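Long-range contacts in EvdMO1 (Micromonospora carbonacea, PDB 5T39), which probably transfers the methyl group of S-adenosylmethionine during everninomicin biosynthesis, as the methyltransferase domain of a fused methyltransferase-oxidase enzyme: residues A[132-137]-A[154-159]; A[196-201]-A[209-214]; A[165-170]-A[226-231]. All blocks are in the same frame, centred on the assembly; numbering follows the deposited sequence.

Contacts 1 and 2 form one continuous patch beside the bound S-adenosyl-L-homocysteine, their centres about 11 Å apart. Two polar pairs join them, H155 ND1 with E199 OE2 at 2.7 Å and E134 OE1 with S210 OG at 2.8 Å, both probable hydrogen bonds. Contact 1 reads the adenine ring, while contact 2 adds L209 to the pocket and continues outward into a small antiparallel sheet. Contact 3 belongs to the body of the Rossmann-like fold: its centre lies about 15 Å from that of contact 1 and about 24 Å from that of contact 2, and the side chain of A166 is about 13 Å from the ligand. Strand 212-216 of contact 2 leads directly into helix 218-228 of contact 3.

Contact 1: A[132-137]-A[154-159]; sequences DVETLD and YHVREP. With SAH (S-adenosyl-L-homocysteine), chain B.
E134 reaches across to V156 and R157 with its whole side chain. Its CB points toward 154-159, and with CG anti to the carbonyl carbon (chi1 -56°) the extended chain slides past V156. E134 CG touches both V156 CG1 (4.0 Å) and SAH N6 (3.9 Å). At the tip the two carboxylate oxygens divide the work. OE1 faces S210 and water 1; that water lies within hydrogen-bonding distance of E134 OE1 and H155 O and accepts from SAH N6. E134 OE2 receives R157 N at 2.9 Å in an almost straight bond (176°), on its syn side but 35° out of the carboxylate plane; water 2, 2.6 Å from E134 OE2, links it to the backbone N and OE1 of E158. E134 OE2 also sits over a face of the R157 guanidinium, 3.6 Å from R157 NE, a long salt bridge. It lies well out of the guanidinium plane, so only the charges act; NE itself bonds S210 OG. R157 NH1 pairs with E158 OE2 at 2.8 Å. Beside this, adenine N6 and N1 are met by D132 OD1, 3.0 Å from SAH N6, and by V133 N, 3.0 Å from SAH N1, the usual recognition in Rossmann-like methyltransferases. D132 OD1 also accepts from E134 N, an Asx turn. R157 is thus shared between E134 and E158 and would probably offset the charge of both carboxylates.

Contact 2: A[196-201]-A[209-214]; sequences HVREEH and LSVDVR. With SAH (S-adenosyl-L-homocysteine), chain B.
H196 holds CG anti to the backbone N (chi1 -174°), which carries its ring toward D212, diagonal to it across an antiparallel ladder, strand 196-198 against strand 212-214, within a three-stranded sheet; D212 CG, lodged between its own N and carbonyl carbon (chi1 53°), presents OD1 to that ring. NE2 of H196 donates in its ring plane to the anti lone pair of D212 OD1, a short bond of 2.7 Å. On the same side of the sheet as H196, the guanidinium of R214 lies flat over one face of the H196 ring, centres 3.9 Å apart and planes 22° from parallel; its NH1 bonds R157 O, which helps to hold the arginine in place. The imidazole is therefore fixed both at an edge and over a face. V197 and V213 form the hydrogen-bonded pair: V213 N gives to V197 O at 2.9 Å and V197 N to V213 O at 3.1 Å, while on the other sheet face their CG2 methyls touch at 3.7 Å. Beyond the strand the ladder gains one more bond, from E199 N to V211 O at 2.8 Å, and water 3 ties V211 O to E199 O. E199 bends at chi2 and brings OE2 alongside V213 CG1; besides H155, that oxygen also holds G208 N. R198 lays its guanidinium over V211, with R198 NH1 3.4 Å from V211 CG2. At the ligand end, L209 CD1 lies 3.8 Å from SAH N6.

Contact 3: A[165-170]-A[226-231]; sequences DAARVS and ENAGFV
The hydroxyl of S170, a residue whose carbonyl O lies 4.2 Å from F230 CE1, has two partners: OG bonds F144 O and the backbone N of G172, near the C-terminal end of helix 159-169. Around this polar point the contact itself is apolar. F230 carries its ring anti to the carbonyl carbon (chi1 -62°) and brings its far end to the helix backbone. F230 CZ comes within 3.7 Å of A167 N and meets A166 CB at 4.2 Å, while the carbonyl carbon of A166 lies at the ring edge, near its plane. F230 CE2 rests on A167 CB at 3.9 Å. A167 CB also faces A228, 3.1 Å from A228 O and 4.3 Å from A228 CB. A167 thus meets A228 where the helices come close through small residues, the CA atoms of A167 and A228 only 6.2 Å apart. G229 ends helix 218-228 in a Schellman motif: its N bonds E226 O, and its positive phi of 114° would jam a CB against the preceding carbonyl. F230 follows as the centre of an inverse gamma turn, and its ring reaches the neighbouring helix. Replacing F230 by an alanine would probably open a gap beside A166, A167 and I173, leaving the methyl of A167 without its ring partner. F230 and A166 both touch I173 of strand 172-180, and A228 also packs on L163 and K164; the ring thus fills the corner where helix 159-169, the end of helix 218-228 and the central sheet come together.

Contact 1: A[132-137]-A[154-159]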
# COMPACT_ATOMS: atom_id res chain seq x y z
N ASP A 132 -7.30 -0.85 10.31
CA ASP A 132 -7.22 -2.23 9.84
C ASP A 132 -8.16 -2.32 8.65
O ASP A 132 -9.38 -2.22 8.81
CB ASP A 132 -7.67 -3.17 10.95
CG ASP A 132 -7.66 -4.63 10.53
OD1 ASP A 132 -7.50 -4.94 9.33
OD2 ASP A 132 -7.81 -5.49 11.43
N VAL A 133 -7.61 -2.49 7.45
CA VAL A 133 -8.45 -2.50 6.26
C VAL A 133 -9.44 -3.65 6.25
O VAL A 133 -10.40 -3.61 5.49
CB VAL A 133 -7.64 -2.47 4.94
CG1 VAL A 133 -6.76 -1.23 4.87
CG2 VAL A 133 -6.84 -3.76 4.75
N GLU A 134 -9.21 -4.70 7.05
CA GLU A 134 -10.13 -5.82 7.11
C GLU A 134 -11.39 -5.51 7.91
O GLU A 134 -12.37 -6.23 7.78
CB GLU A 134 -9.44 -7.08 7.69
CG GLU A 134 -8.17 -7.52 6.97
CD GLU A 134 -7.69 -8.92 7.38
OE1 GLU A 134 -6.94 -9.06 8.40
OE2 GLU A 134 -8.06 -9.87 6.66
N THR A 135 -11.38 -4.47 8.75
CA THR A 135 -12.54 -4.14 9.57
C THR A 135 -13.04 -2.71 9.39
O THR A 135 -14.17 -2.43 9.80
CB THR A 135 -12.23 -4.36 11.06
OG1 THR A 135 -11.18 -3.49 11.46
CG2 THR A 135 -11.81 -5.81 11.32
N LEU A 136 -12.27 -1.83 8.78
CA LEU A 136 -12.67 -0.45 8.61
C LEU A 136 -13.93 -0.34 7.75
O LEU A 136 -14.06 -1.02 6.72
CB LEU A 136 -11.53 0.28 7.91
CG LEU A 136 -11.74 1.74 7.53
CD1 LEU A 136 -11.88 2.60 8.76
CD2 LEU A 136 -10.59 2.22 6.66
N ASP A 137 -14.81 0.59 8.12
CA ASP A 137 -15.95 0.95 7.28
C ASP A 137 -15.48 1.99 6.26
O ASP A 137 -15.35 3.17 6.58
CB ASP A 137 -17.07 1.51 8.15
CG ASP A 137 -18.30 1.90 7.35
OD1 ASP A 137 -18.27 1.77 6.10
OD2 ASP A 137 -19.30 2.33 7.97
N TYR A 154 -1.98 -9.48 -0.46
CA TYR A 154 -1.57 -10.80 -0.01
C TYR A 154 -1.32 -10.85 1.50
O TYR A 154 -0.78 -11.85 1.99
CB TYR A 154 -0.37 -11.31 -0.81
CG TYR A 154 0.79 -10.35 -0.86
CD1 TYR A 154 0.84 -9.34 -1.81
CD2 TYR A 154 1.84 -10.46 0.04
CE1 TYR A 154 1.89 -8.46 -1.85
CE2 TYR A 154 2.90 -9.59 -0.00
CZ TYR A 154 2.92 -8.59 -0.95
OH TYR A 154 3.98 -7.70 -0.99
N HIS A 155 -1.74 -9.82 2.23
CA HIS A 155 -1.69 -9.78 3.68
C HIS A 155 -3.07 -9.80 4.33
O HIS A 155 -3.17 -9.58 5.55
CB HIS A 155 -0.92 -8.55 4.17
CG HIS A 155 0.53 -8.55 3.82
ND1 HIS A 155 1.41 -9.49 4.31
CD2 HIS A 155 1.27 -7.71 3.06
CE1 HIS A 155 2.62 -9.23 3.86
NE2 HIS A 155 2.57 -8.16 3.09
N VAL A 156 -4.13 -10.09 3.57
CA VAL A 156 -5.48 -10.11 4.12
C VAL A 156 -6.13 -11.47 3.87
O VAL A 156 -5.72 -12.25 3.01
CB VAL A 156 -6.37 -8.96 3.58
CG1 VAL A 156 -5.71 -7.60 3.87
CG2 VAL A 156 -6.66 -9.12 2.10
N ARG A 157 -7.17 -11.74 4.67
CA ARG A 157 -7.90 -13.00 4.58
C ARG A 157 -8.83 -13.07 3.38
O ARG A 157 -9.04 -14.15 2.83
CB ARG A 157 -8.75 -13.20 5.84
CG ARG A 157 -7.96 -13.48 7.09
CD ARG A 157 -8.88 -13.71 8.28
NE ARG A 157 -9.50 -12.46 8.71
CZ ARG A 157 -10.71 -12.03 8.38
NH1 ARG A 157 -11.51 -12.75 7.59
NH2 ARG A 157 -11.14 -10.86 8.83
N GLU A 158 -9.44 -11.94 2.99
CA GLU A 158 -10.48 -11.90 1.96
C GLU A 158 -10.10 -10.82 0.96
O GLU A 158 -10.67 -9.72 0.96
CB GLU A 158 -11.85 -11.67 2.57
CG GLU A 158 -12.30 -12.84 3.40
CD GLU A 158 -12.63 -12.49 4.79
OE1 GLU A 158 -12.29 -11.36 5.23
OE2 GLU A 158 -13.19 -13.38 5.47
N PRO A 159 -9.14 -11.10 0.08
CA PRO A 159 -8.65 -10.05 -0.82
C PRO A 159 -9.74 -9.46 -1.72
O PRO A 159 -9.70 -8.27 -2.02
CB PRO A 159 -7.54 -10.75 -1.61
CG PRO A 159 -7.80 -12.21 -1.44
CD PRO A 159 -8.35 -12.34 -0.04
N SAH B . 2.54 -0.30 0.57
CA SAH B . 3.95 -0.41 0.93
CB SAH B . 4.16 -1.33 2.12
CG SAH B . 3.72 -2.77 1.87
SD SAH B . 4.11 -3.85 3.27
C SAH B . 4.75 -0.92 -0.25
O SAH B . 5.98 -0.97 -0.20
OXT SAH B . 4.14 -1.30 -1.25
C5' SAH B . 2.44 -4.01 3.96
C4' SAH B . 1.99 -2.81 4.80
O4' SAH B . 0.59 -2.96 5.03
C3' SAH B . 2.67 -2.74 6.15
O3' SAH B . 2.93 -1.41 6.55
C2' SAH B . 1.64 -3.42 7.05
O2' SAH B . 1.72 -3.12 8.43
C1' SAH B . 0.34 -2.95 6.42
N9 SAH B . -0.81 -3.80 6.69
C8 SAH B . -0.86 -5.17 6.67
N7 SAH B . -2.11 -5.59 6.93
C5 SAH B . -2.87 -4.48 7.13
C6 SAH B . -4.21 -4.29 7.46
N6 SAH B . -5.06 -5.30 7.66
N1 SAH B . -4.67 -3.02 7.58
C2 SAH B . -3.83 -1.96 7.40
N3 SAH B . -2.50 -2.09 7.11
C4 SAH B . -2.06 -3.36 6.97
O HOH W 1 -4.45 -8.11 7.61
O HOH W 2 -9.87 -9.70 4.76

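Contact 2: A[196-201]-A[209-214]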
# COMPACT_ATOMS: atom_id res chain seq x y z
N HIS A 196 -4.75 -20.74 1.04
CA HIS A 196 -5.00 -20.28 2.40
C HIS A 196 -3.84 -20.72 3.26
O HIS A 196 -3.63 -21.92 3.47
CB HIS A 196 -6.31 -20.89 2.90
CG HIS A 196 -6.74 -20.39 4.23
ND1 HIS A 196 -7.67 -21.06 5.00
CD2 HIS A 196 -6.40 -19.28 4.94
CE1 HIS A 196 -7.89 -20.39 6.11
NE2 HIS A 196 -7.12 -19.31 6.11
N VAL A 197 -3.06 -19.76 3.75
CA VAL A 197 -1.83 -20.06 4.45
C VAL A 197 -1.67 -19.19 5.68
O VAL A 197 -2.26 -18.11 5.81
CB VAL A 197 -0.58 -19.94 3.55
CG1 VAL A 197 -0.65 -20.92 2.40
CG2 VAL A 197 -0.42 -18.54 3.02
N ARG A 198 -0.82 -19.64 6.59
CA ARG A 198 -0.44 -18.84 7.74
C ARG A 198 0.34 -17.62 7.27
O ARG A 198 1.13 -17.71 6.33
CB ARG A 198 0.45 -19.70 8.64
CG ARG A 198 0.47 -19.30 10.06
CD ARG A 198 -0.81 -19.63 10.76
NE ARG A 198 -0.65 -19.39 12.17
CZ ARG A 198 -1.63 -19.45 13.05
NH1 ARG A 198 -2.86 -19.77 12.65
NH2 ARG A 198 -1.38 -19.21 14.33
N GLU A 199 0.13 -16.48 7.93
CA GLU A 199 0.88 -15.27 7.59
C GLU A 199 2.30 -15.41 8.12
O GLU A 199 2.54 -15.33 9.33
CB GLU A 199 0.19 -14.04 8.17
CG GLU A 199 0.97 -12.71 8.06
CD GLU A 199 1.31 -12.29 6.65
OE1 GLU A 199 2.11 -12.96 5.99
OE2 GLU A 199 0.76 -11.28 6.19
N GLU A 200 3.25 -15.61 7.21
CA GLU A 200 4.65 -15.78 7.56
C GLU A 200 5.55 -14.96 6.66
O GLU A 200 6.70 -15.34 6.40
CB GLU A 200 5.05 -17.26 7.54
CG GLU A 200 4.26 -18.12 8.52
CD GLU A 200 4.50 -19.60 8.34
OE1 GLU A 200 4.49 -20.06 7.18
OE2 GLU A 200 4.71 -20.30 9.35
N HIS A 201 5.07 -13.82 6.18
CA HIS A 201 5.89 -12.98 5.33
C HIS A 201 7.23 -12.73 6.02
O HIS A 201 7.27 -12.52 7.24
CB HIS A 201 5.17 -11.66 5.05
CG HIS A 201 5.82 -10.86 3.97
ND1 HIS A 201 6.92 -10.06 4.20
CD2 HIS A 201 5.55 -10.77 2.65
CE1 HIS A 201 7.28 -9.48 3.07
NE2 HIS A 201 6.46 -9.89 2.11
N LEU A 209 -2.66 -8.43 9.79
CA LEU A 209 -3.14 -8.35 11.16
C LEU A 209 -3.92 -9.59 11.57
O LEU A 209 -4.33 -9.69 12.73
CB LEU A 209 -4.00 -7.10 11.34
CG LEU A 209 -3.26 -5.80 11.05
CD1 LEU A 209 -4.19 -4.64 11.29
CD2 LEU A 209 -2.00 -5.65 11.88
N SER A 210 -4.14 -10.53 10.67
CA SER A 210 -4.74 -11.82 11.00
C SER A 210 -3.66 -12.89 11.02
O SER A 210 -2.56 -12.70 10.50
CB SER A 210 -5.83 -12.19 9.98
OG SER A 210 -6.93 -11.30 10.01
N VAL A 211 -3.98 -14.05 11.61
CA VAL A 211 -2.99 -15.13 11.65
C VAL A 211 -2.77 -15.73 10.27
O VAL A 211 -1.75 -16.39 10.05
CB VAL A 211 -3.39 -16.23 12.66
CG1 VAL A 211 -3.44 -15.68 14.08
CG2 VAL A 211 -4.71 -16.90 12.27
N ASP A 212 -3.73 -15.54 9.36
CA ASP A 212 -3.76 -16.19 8.06
C ASP A 212 -3.98 -15.15 6.97
O ASP A 212 -4.37 -14.00 7.22
CB ASP A 212 -4.86 -17.27 8.01
CG ASP A 212 -6.26 -16.77 8.42
OD1 ASP A 212 -7.25 -17.37 7.94
OD2 ASP A 212 -6.38 -15.83 9.23
N VAL A 213 -3.70 -15.59 5.74
CA VAL A 213 -3.95 -14.82 4.53
C VAL A 213 -4.49 -15.76 3.47
O VAL A 213 -4.36 -16.98 3.57
CB VAL A 213 -2.68 -14.11 4.01
CG1 VAL A 213 -2.12 -13.17 5.04
CG2 VAL A 213 -1.61 -15.11 3.57
N ARG A 214 -5.08 -15.19 2.42
CA ARG A 214 -5.44 -15.96 1.24
C ARG A 214 -4.88 -15.29 0.00
O ARG A 214 -5.14 -14.11 -0.24
CB ARG A 214 -6.95 -16.13 1.08
CG ARG A 214 -7.54 -17.02 2.14
CD ARG A 214 -9.02 -17.26 1.92
NE ARG A 214 -9.62 -18.14 2.92
CZ ARG A 214 -10.08 -17.74 4.09
NH1 ARG A 214 -9.98 -16.47 4.46
NH2 ARG A 214 -10.61 -18.62 4.93
N SAH B . 2.54 -0.30 0.57
CA SAH B . 3.95 -0.41 0.93
CB SAH B . 4.16 -1.33 2.12
CG SAH B . 3.72 -2.77 1.87
SD SAH B . 4.11 -3.85 3.27
C SAH B . 4.75 -0.92 -0.25
O SAH B . 5.98 -0.97 -0.20
OXT SAH B . 4.14 -1.30 -1.25
C5' SAH B . 2.44 -4.01 3.96
C4' SAH B . 1.99 -2.81 4.80
O4' SAH B . 0.59 -2.96 5.03
C3' SAH B . 2.67 -2.74 6.15
O3' SAH B . 2.93 -1.41 6.55
C2' SAH B . 1.64 -3.42 7.05
O2' SAH B . 1.72 -3.12 8.43
C1' SAH B . 0.34 -2.95 6.42
N9 SAH B . -0.81 -3.80 6.69
C8 SAH B . -0.86 -5.17 6.67
N7 SAH B . -2.11 -5.59 6.93
C5 SAH B . -2.87 -4.48 7.13
C6 SAH B . -4.21 -4.29 7.46
N6 SAH B . -5.06 -5.30 7.66
N1 SAH B . -4.67 -3.02 7.58
C2 SAH B . -3.83 -1.96 7.40
N3 SAH B . -2.50 -2.09 7.11
C4 SAH B . -2.06 -3.36 6.97
O HOH W 3 0.56 -16.02 11.65

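Contact 3: A[165-170]-A[226-231]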
# COMPACT_ATOMS: atom_id res chain seq x y z
N ASP A 165 -13.94 -2.81 -1.24
CA ASP A 165 -13.84 -1.60 -0.43
C ASP A 165 -13.21 -0.46 -1.20
O ASP A 165 -13.66 0.69 -1.09
CB ASP A 165 -13.06 -1.90 0.85
CG ASP A 165 -13.94 -2.45 1.93
OD1 ASP A 165 -15.11 -2.00 2.00
OD2 ASP A 165 -13.48 -3.30 2.72
N ALA A 166 -12.19 -0.74 -2.01
CA ALA A 166 -11.63 0.31 -2.85
C ALA A 166 -12.68 0.86 -3.80
O ALA A 166 -12.77 2.08 -3.99
CB ALA A 166 -10.43 -0.24 -3.62
N ALA A 167 -13.48 -0.02 -4.40
CA ALA A 167 -14.54 0.41 -5.31
C ALA A 167 -15.63 1.20 -4.60
O ALA A 167 -16.31 2.01 -5.23
CB ALA A 167 -15.16 -0.80 -6.02
N ARG A 168 -15.81 1.00 -3.30
CA ARG A 168 -16.82 1.78 -2.59
C ARG A 168 -16.45 3.25 -2.54
O ARG A 168 -17.34 4.10 -2.42
CB ARG A 168 -17.03 1.25 -1.18
CG ARG A 168 -17.91 0.03 -1.11
CD ARG A 168 -18.28 -0.28 0.33
NE ARG A 168 -19.13 -1.46 0.43
CZ ARG A 168 -18.68 -2.70 0.60
NH1 ARG A 168 -17.38 -2.95 0.68
NH2 ARG A 168 -19.54 -3.71 0.67
N VAL A 169 -15.16 3.57 -2.61
CA VAL A 169 -14.70 4.95 -2.42
C VAL A 169 -14.10 5.57 -3.67
O VAL A 169 -13.82 6.78 -3.66
CB VAL A 169 -13.72 5.07 -1.24
CG1 VAL A 169 -14.34 4.49 0.03
CG2 VAL A 169 -12.38 4.37 -1.54
N SER A 170 -13.88 4.80 -4.74
CA SER A 170 -13.13 5.30 -5.88
C SER A 170 -13.43 4.49 -7.13
O SER A 170 -13.85 3.33 -7.05
CB SER A 170 -11.63 5.22 -5.60
OG SER A 170 -10.86 5.84 -6.61
N GLU A 226 -13.06 -7.62 -11.44
CA GLU A 226 -14.29 -7.42 -12.21
C GLU A 226 -15.50 -7.31 -11.30
O GLU A 226 -16.34 -6.42 -11.46
CB GLU A 226 -14.46 -8.59 -13.19
CG GLU A 226 -15.82 -8.69 -13.92
CD GLU A 226 -15.92 -7.81 -15.15
OE1 GLU A 226 -17.03 -7.73 -15.72
OE2 GLU A 226 -14.90 -7.21 -15.55
N ASN A 227 -15.60 -8.21 -10.33
CA ASN A 227 -16.78 -8.28 -9.48
C ASN A 227 -16.86 -7.08 -8.54
O ASN A 227 -17.96 -6.70 -8.12
CB ASN A 227 -16.78 -9.59 -8.70
CG ASN A 227 -16.98 -10.79 -9.59
OD1 ASN A 227 -17.49 -10.67 -10.70
ND2 ASN A 227 -16.60 -11.97 -9.12
N ALA A 228 -15.72 -6.47 -8.21
CA ALA A 228 -15.72 -5.24 -7.44
C ALA A 228 -16.17 -4.04 -8.26
O ALA A 228 -16.54 -3.01 -7.68
CB ALA A 228 -14.32 -4.97 -6.90
N GLY A 229 -16.15 -4.16 -9.59
CA GLY A 229 -16.52 -3.08 -10.49
C GLY A 229 -15.38 -2.56 -11.33
O GLY A 229 -15.61 -1.70 -12.17
N PHE A 230 -14.16 -3.05 -11.14
CA PHE A 230 -13.02 -2.61 -11.94
C PHE A 230 -13.02 -3.44 -13.22
O PHE A 230 -12.31 -4.43 -13.38
CB PHE A 230 -11.72 -2.75 -11.15
CG PHE A 230 -11.69 -1.91 -9.92
CD1 PHE A 230 -11.60 -0.53 -10.01
CD2 PHE A 230 -11.73 -2.48 -8.66
CE1 PHE A 230 -11.57 0.26 -8.89
CE2 PHE A 230 -11.70 -1.69 -7.53
CZ PHE A 230 -11.62 -0.32 -7.64
N VAL A 231 -13.88 -3.00 -14.15
CA VAL A 231 -14.16 -3.75 -15.37
C VAL A 231 -13.14 -3.49 -16.47
O VAL A 231 -13.07 -4.27 -17.42
CB VAL A 231 -15.59 -3.49 -15.86
CG1 VAL A 231 -16.61 -4.00 -14.85
CG2 VAL A 231 -15.81 -2.02 -16.16